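Local coordinates for prophenoloxidase b (Marsupenaeus japonicus, PDB 3WKY), which is the inactive precursor of a crustacean hemolymph phenoloxidase, a type 3 copper protein that probably oxidises monophenols and o-diphenols at a dinuclear copper centre, at residues H482-Y487 and H548-S553; E443-T448 and T661-R666. All coordinates share one frame; numbering follows the deposited sequence.

Contact 1: residues H482-Y487 and H548-S553; sequences HPDFSY and HSNESS. With NAG (2-acetamido-2-deoxy-beta-D-glucopyranose), chain F.
The backbone amide of Ser549 donates to the carbonyl oxygen of Phe485 over 2.7 Å (N to O), in a bond noticeably bent at the hydrogen. Its counterpart runs the other way and is much straighter: Phe485 N meets Ser549 OG at 3.1 Å with an angle of 170°. A short serine side chain thus stands in for a backbone acceptor just where strand 541-548 gives way to a 3-10 turn. The first torsion, with OG between the backbone N and carbonyl carbon (chi1 60°), carries the hydroxyl to Phe485 N. Separately, Ser549 CB, which the backbone directs toward segment 482-487, covers the Phe485 ring in a CH-pi contact, 3.6 Å from the centroid.

Beside this pair, the carboxylate of Asp484 meets the edge of the His548 ring, with Asp484 CG 3.4 Å from His548 CE1 and the two planes 75° apart. In this conformer the ring's turn is set from within its own segment, because His548 ND1 accepts the N-H of Asn550 at 2.8 Å from N, close to the ring plane. Phe485 O lies over the centre of one ring face.

Asp484 also reaches the sugar. Asp484 OD2 accepts the N-H of N2 of the N-acetylglucosamine, 2.8 Å away, while OD1 is in a salt bridge with Arg576, which also bonds Asn550 OD1. Both oxygens therefore have partners, and the sugar, already linked from Asn550 ND2 to C1, is held at a second point through its acetamido N-H. Glu551 OE2, using its anti lone pair, takes up the amide of His548. Asn550-Glu551-Ser552 is an N-glycosylation sequon, carried here on a 3-10 turn that follows an edge strand of a three-stranded antiparallel sheet in the hemocyanin Ig-like domain.

Contact 2: residues E443-T448 and T661-R666; sequences ENLLHT and TITHLR
Leu446 and Thr448 each straddle one residue of the neighbouring chain, the signature of a parallel pair, here formed by segments 443-448 and 661-666 inside the mixed sheet of the Ig-like domain. Leu446 N donates to Thr661 O and Leu446 O accepts Thr663 N (2.8 Å), bracketing Ile662; Thr448 brackets His664 in the same way through Thr663 O and Leu665 N. Thr661 N to Asn444 O starts the ladder. Four of these carbonyl oxygens also receive CA-H...O contacts, as Thr663 O does from His447 CA at 3.2 Å.

Van der Waals contacts add to the ladder. Leu445 CD1 rests 3.8 Å from Thr661 CG2 on one face, and Leu446 CB lies near Ile662 CG1 on the other. Leu665 CD1 approaches the His447 ring obliquely, 3.5 Å from His447 CD2; ND1 of that ring bonds Glu432.

The side-chain polar bond belongs to His664, whose ring also meets Phe450. His664 ND1 donates to Thr448 OG1 at 3.0 Å, with the oxygen exactly in the imidazole plane. With an alanine in place of the imidazole, Thr448 OG1 is likely to lose a donor and a gap to open beside Phe450. The same hydroxyl is also hydrogen-bonded to Arg582 O.

Contacts 1 and 2 show how two sheets of one Ig-like domain are joined chiefly where Phe485 meets Leu446, residues that also take part in their own contacts. Contact 1 is nested within the chain loop that contact 2 closes, and their centres are 14 Å apart. Segment 482-487 lies directly on segment 443-448: Phe485 CB packs 3.6 Å from Leu446 CD2, and Pro483 CD lies 3.3 Å from His447 O. Phe485 therefore touches both the turn that bears the sugar and the parallel strand pair. Neither contact contributes to the dicopper pocket, whose histidines lie elsewhere in the chain; contact 1 carries the sugar on Asn550, whereas a separate glycan only touches Glu443 at the end of segment 443-448.

Contact 1: residues H482-Y487 and H548-S553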
loop_
_atom_site.group_PDB
_atom_site.type_symbol
_atom_site.label_atom_id
_atom_site.label_comp_id
_atom_site.label_asym_id
_atom_site.label_seq_id
_atom_site.Cartn_x
_atom_site.Cartn_y
_atom_site.Cartn_z
ATOM N N HIS A 482 -12.138 11.949 45.996
ATOM C CA HIS A 482 -12.988 13.133 46.024
ATOM C C HIS A 482 -13.599 13.247 47.418
ATOM O O HIS A 482 -13.778 12.237 48.089
ATOM C CB HIS A 482 -14.119 12.981 45.002
ATOM C CG HIS A 482 -15.113 11.922 45.363
ATOM N ND1 HIS A 482 -16.241 12.183 46.118
ATOM C CD2 HIS A 482 -15.141 10.592 45.102
ATOM C CE1 HIS A 482 -16.924 11.067 46.288
ATOM N NE2 HIS A 482 -16.276 10.084 45.682
ATOM N N PRO A 483 -13.914 14.478 47.858
ATOM C CA PRO A 483 -14.668 14.681 49.110
ATOM C C PRO A 483 -16.099 14.173 48.986
ATOM O O PRO A 483 -16.638 14.183 47.872
ATOM C CB PRO A 483 -14.702 16.210 49.257
ATOM C CG PRO A 483 -13.558 16.711 48.443
ATOM C CD PRO A 483 -13.424 15.744 47.285
ATOM N N ASP A 484 -16.718 13.750 50.091
ATOM C CA ASP A 484 -18.154 13.463 50.076
ATOM C C ASP A 484 -18.931 14.687 49.603
ATOM O O ASP A 484 -18.495 15.825 49.792
ATOM C CB ASP A 484 -18.676 13.086 51.471
ATOM C CG ASP A 484 -18.144 11.755 51.972
ATOM O OD1 ASP A 484 -17.684 10.930 51.154
ATOM O OD2 ASP A 484 -18.207 11.531 53.203
ATOM N N PHE A 485 -20.084 14.454 48.985
ATOM C CA PHE A 485 -20.997 15.536 48.664
ATOM C C PHE A 485 -22.430 15.075 48.850
ATOM O O PHE A 485 -22.706 13.874 48.922
ATOM C CB PHE A 485 -20.786 16.064 47.232
ATOM C CG PHE A 485 -21.040 15.042 46.153
ATOM C CD1 PHE A 485 -20.030 14.181 45.747
ATOM C CD2 PHE A 485 -22.274 14.973 45.513
ATOM C CE1 PHE A 485 -20.253 13.241 44.749
ATOM C CE2 PHE A 485 -22.506 14.040 44.513
ATOM C CZ PHE A 485 -21.489 13.171 44.128
ATOM N N SER A 486 -23.346 16.033 48.959
ATOM C CA SER A 486 -24.759 15.701 48.962
ATOM C C SER A 486 -25.482 16.560 47.935
ATOM O O SER A 486 -24.921 17.521 47.406
ATOM C CB SER A 486 -25.370 15.930 50.340
ATOM O OG SER A 486 -25.553 17.313 50.562
ATOM N N TYR A 487 -26.718 16.190 47.629
ATOM C CA TYR A 487 -27.546 17.008 46.753
ATOM C C TYR A 487 -28.968 17.032 47.303
ATOM O O TYR A 487 -29.386 16.099 47.990
ATOM C CB TYR A 487 -27.521 16.518 45.293
ATOM C CG TYR A 487 -28.119 15.149 45.068
ATOM C CD1 TYR A 487 -29.493 14.972 44.988
ATOM C CD2 TYR A 487 -27.306 14.032 44.896
ATOM C CE1 TYR A 487 -30.041 13.728 44.788
ATOM C CE2 TYR A 487 -27.850 12.781 44.679
ATOM C CZ TYR A 487 -29.208 12.633 44.624
ATOM O OH TYR A 487 -29.757 11.389 44.417
ATOM N N HIS A 548 -26.853 11.633 50.133
ATOM C CA HIS A 548 -25.408 11.721 50.351
ATOM C C HIS A 548 -24.722 10.877 49.289
ATOM O O HIS A 548 -25.282 9.881 48.841
ATOM C CB HIS A 548 -25.035 11.170 51.730
ATOM C CG HIS A 548 -23.594 11.376 52.101
ATOM N ND1 HIS A 548 -22.582 10.565 51.640
ATOM C CD2 HIS A 548 -23.009 12.299 52.900
ATOM C CE1 HIS A 548 -21.426 10.985 52.130
ATOM N NE2 HIS A 548 -21.658 12.030 52.901
ATOM N N SER A 549 -23.515 11.259 48.912
ATOM C CA SER A 549 -22.810 10.544 47.848
ATOM C C SER A 549 -22.545 9.076 48.195
ATOM O O SER A 549 -22.590 8.214 47.313
ATOM C CB SER A 549 -21.542 11.304 47.440
ATOM O OG SER A 549 -20.635 11.459 48.518
ATOM N N ASN A 550 -22.324 8.774 49.476
ATOM C CA ASN A 550 -22.080 7.387 49.898
ATOM C C ASN A 550 -23.322 6.513 49.772
ATOM O O ASN A 550 -23.237 5.300 49.909
ATOM C CB ASN A 550 -21.576 7.315 51.346
ATOM C CG ASN A 550 -20.093 7.591 51.481
ATOM O OD1 ASN A 550 -19.415 7.929 50.510
ATOM N ND2 ASN A 550 -19.582 7.459 52.714
ATOM N N GLU A 551 -24.481 7.123 49.526
ATOM C CA GLU A 551 -25.713 6.357 49.381
ATOM C C GLU A 551 -26.006 6.004 47.933
ATOM O O GLU A 551 -26.991 5.322 47.655
ATOM C CB GLU A 551 -26.932 7.155 49.888
ATOM C CG GLU A 551 -26.853 7.690 51.293
ATOM C CD GLU A 551 -28.138 8.422 51.673
ATOM O OE1 GLU A 551 -29.082 7.750 52.136
ATOM O OE2 GLU A 551 -28.213 9.654 51.471
ATOM N N SER A 552 -25.183 6.492 47.010
ATOM C CA SER A 552 -25.492 6.353 45.580
ATOM C C SER A 552 -25.834 4.932 45.152
ATOM O O SER A 552 -25.214 3.968 45.600
ATOM C CB SER A 552 -24.330 6.836 44.717
ATOM O OG SER A 552 -24.592 6.493 43.367
ATOM N N SER A 553 -26.802 4.815 44.248
ATOM C CA SER A 553 -27.195 3.526 43.702
ATOM C C SER A 553 -26.047 2.788 43.010
ATOM O O SER A 553 -26.092 1.563 42.866
ATOM C CB SER A 553 -28.321 3.732 42.698
ATOM O OG SER A 553 -27.943 4.695 41.731
HETATM C C1 NAG F . -18.200 7.877 52.810
HETATM C C2 NAG F . -18.157 8.256 54.293
HETATM C C3 NAG F . -16.744 8.682 54.669
HETATM C C4 NAG F . -15.773 7.553 54.354
HETATM C C5 NAG F . -15.953 7.039 52.928
HETATM C C6 NAG F . -15.178 5.740 52.743
HETATM C C7 NAG F . -20.079 9.059 55.546
HETATM C C8 NAG F . -20.665 10.265 56.221
HETATM N N2 NAG F . -19.132 9.283 54.632
HETATM O O3 NAG F . -16.671 8.987 56.042
HETATM O O4 NAG F . -14.447 8.004 54.524
HETATM O O5 NAG F . -17.313 6.786 52.621
HETATM O O6 NAG F . -15.938 4.684 53.290
HETATM O O7 NAG F . -20.470 7.930 55.843
#

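Contact 2: residues E443-T448 and T661-R666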
loop_
_atom_site.group_PDB
_atom_site.type_symbol
_atom_site.label_atom_id
_atom_site.label_comp_id
_atom_site.label_asym_id
_atom_site.label_seq_id
_atom_site.Cartn_x
_atom_site.Cartn_y
_atom_site.Cartn_z
ATOM N N GLU A 443 -21.533 26.363 46.392
ATOM C CA GLU A 443 -22.581 25.459 45.932
ATOM C C GLU A 443 -22.307 24.981 44.508
ATOM O O GLU A 443 -21.817 25.754 43.685
ATOM C CB GLU A 443 -23.910 26.205 45.955
ATOM C CG GLU A 443 -25.125 25.345 46.189
ATOM C CD GLU A 443 -26.326 26.173 46.612
ATOM O OE1 GLU A 443 -27.279 26.288 45.810
ATOM O OE2 GLU A 443 -26.311 26.707 47.745
ATOM N N ASN A 444 -22.645 23.724 44.227
ATOM C CA ASN A 444 -22.549 23.138 42.887
ATOM C C ASN A 444 -21.129 22.984 42.350
ATOM O O ASN A 444 -20.922 22.922 41.132
ATOM C CB ASN A 444 -23.429 23.910 41.906
ATOM C CG ASN A 444 -24.855 23.987 42.371
ATOM O OD1 ASN A 444 -25.441 22.975 42.766
ATOM N ND2 ASN A 444 -25.430 25.194 42.353
ATOM N N LEU A 445 -20.171 22.920 43.270
ATOM C CA LEU A 445 -18.769 22.701 42.934
ATOM C C LEU A 445 -18.262 21.434 43.606
ATOM O O LEU A 445 -18.411 21.258 44.824
ATOM C CB LEU A 445 -17.913 23.900 43.361
ATOM C CG LEU A 445 -16.393 23.789 43.181
ATOM C CD1 LEU A 445 -16.007 23.683 41.706
ATOM C CD2 LEU A 445 -15.668 24.965 43.834
ATOM N N LEU A 446 -17.677 20.538 42.812
ATOM C CA LEU A 446 -17.103 19.302 43.342
ATOM C C LEU A 446 -15.608 19.286 43.067
ATOM O O LEU A 446 -15.145 19.877 42.083
ATOM C CB LEU A 446 -17.761 18.077 42.697
ATOM C CG LEU A 446 -19.274 17.934 42.883
ATOM C CD1 LEU A 446 -19.772 16.647 42.234
ATOM C CD2 LEU A 446 -19.636 17.954 44.362
ATOM N N HIS A 447 -14.843 18.625 43.933
ATOM C CA HIS A 447 -13.401 18.557 43.728
ATOM C C HIS A 447 -12.898 17.129 43.616
ATOM O O HIS A 447 -13.544 16.185 44.061
ATOM C CB HIS A 447 -12.635 19.253 44.860
ATOM C CG HIS A 447 -12.783 20.739 44.872
ATOM N ND1 HIS A 447 -13.686 21.387 45.686
ATOM C CD2 HIS A 447 -12.144 21.708 44.170
ATOM C CE1 HIS A 447 -13.596 22.693 45.486
ATOM N NE2 HIS A 447 -12.669 22.912 44.574
ATOM N N THR A 448 -11.738 16.987 42.992
ATOM C CA THR A 448 -11.039 15.706 42.989
ATOM C C THR A 448 -9.577 15.978 43.247
ATOM O O THR A 448 -9.092 17.096 43.052
ATOM C CB THR A 448 -11.168 14.897 41.667
ATOM O OG1 THR A 448 -10.460 15.564 40.617
ATOM C CG2 THR A 448 -12.625 14.690 41.276
ATOM N N THR A 661 -19.885 22.181 38.509
ATOM C CA THR A 661 -18.507 22.344 38.069
ATOM C C THR A 661 -17.662 21.336 38.829
ATOM O O THR A 661 -17.873 21.122 40.027
ATOM C CB THR A 661 -18.009 23.780 38.347
ATOM O OG1 THR A 661 -18.812 24.705 37.603
ATOM C CG2 THR A 661 -16.547 23.952 37.948
ATOM N N ILE A 662 -16.730 20.682 38.139
ATOM C CA ILE A 662 -15.821 19.762 38.819
ATOM C C ILE A 662 -14.390 20.235 38.624
ATOM O O ILE A 662 -13.947 20.448 37.491
ATOM C CB ILE A 662 -15.968 18.299 38.300
ATOM C CG1 ILE A 662 -17.420 17.833 38.433
ATOM C CG2 ILE A 662 -15.012 17.368 39.052
ATOM C CD1 ILE A 662 -17.657 16.392 38.024
ATOM N N THR A 663 -13.663 20.386 39.726
ATOM C CA THR A 663 -12.348 21.006 39.696
ATOM C C THR A 663 -11.310 20.085 40.314
ATOM O O THR A 663 -11.447 19.672 41.464
ATOM C CB THR A 663 -12.367 22.351 40.448
ATOM O OG1 THR A 663 -13.177 23.282 39.721
ATOM C CG2 THR A 663 -10.956 22.922 40.595
ATOM N N HIS A 664 -10.281 19.737 39.540
ATOM C CA HIS A 664 -9.211 18.895 40.044
ATOM C C HIS A 664 -8.163 19.747 40.740
ATOM O O HIS A 664 -7.685 20.731 40.175
ATOM C CB HIS A 664 -8.541 18.108 38.898
ATOM C CG HIS A 664 -7.409 17.238 39.350
ATOM N ND1 HIS A 664 -7.601 16.091 40.087
ATOM C CD2 HIS A 664 -6.071 17.351 39.176
ATOM C CE1 HIS A 664 -6.432 15.531 40.347
ATOM N NE2 HIS A 664 -5.487 16.278 39.808
ATOM N N LEU A 665 -7.795 19.349 41.955
ATOM C CA LEU A 665 -6.773 20.047 42.725
ATOM C C LEU A 665 -5.468 19.255 42.746
ATOM O O LEU A 665 -5.400 18.168 43.335
ATOM C CB LEU A 665 -7.262 20.275 44.162
ATOM C CG LEU A 665 -8.560 21.075 44.310
ATOM C CD1 LEU A 665 -9.099 21.038 45.753
ATOM C CD2 LEU A 665 -8.351 22.504 43.847
ATOM N N ARG A 666 -4.439 19.798 42.098
ATOM C CA ARG A 666 -3.103 19.212 42.130
ATOM C C ARG A 666 -2.520 19.272 43.549
ATOM O O ARG A 666 -1.736 18.414 43.953
ATOM C CB ARG A 666 -2.187 19.937 41.140
ATOM C CG ARG A 666 -0.730 19.511 41.223
ATOM C CD ARG A 666 0.157 20.235 40.214
ATOM N NE ARG A 666 0.166 19.581 38.907
ATOM C CZ ARG A 666 0.803 18.444 38.638
ATOM N NH1 ARG A 666 1.479 17.809 39.591
ATOM N NH2 ARG A 666 0.756 17.933 37.416
#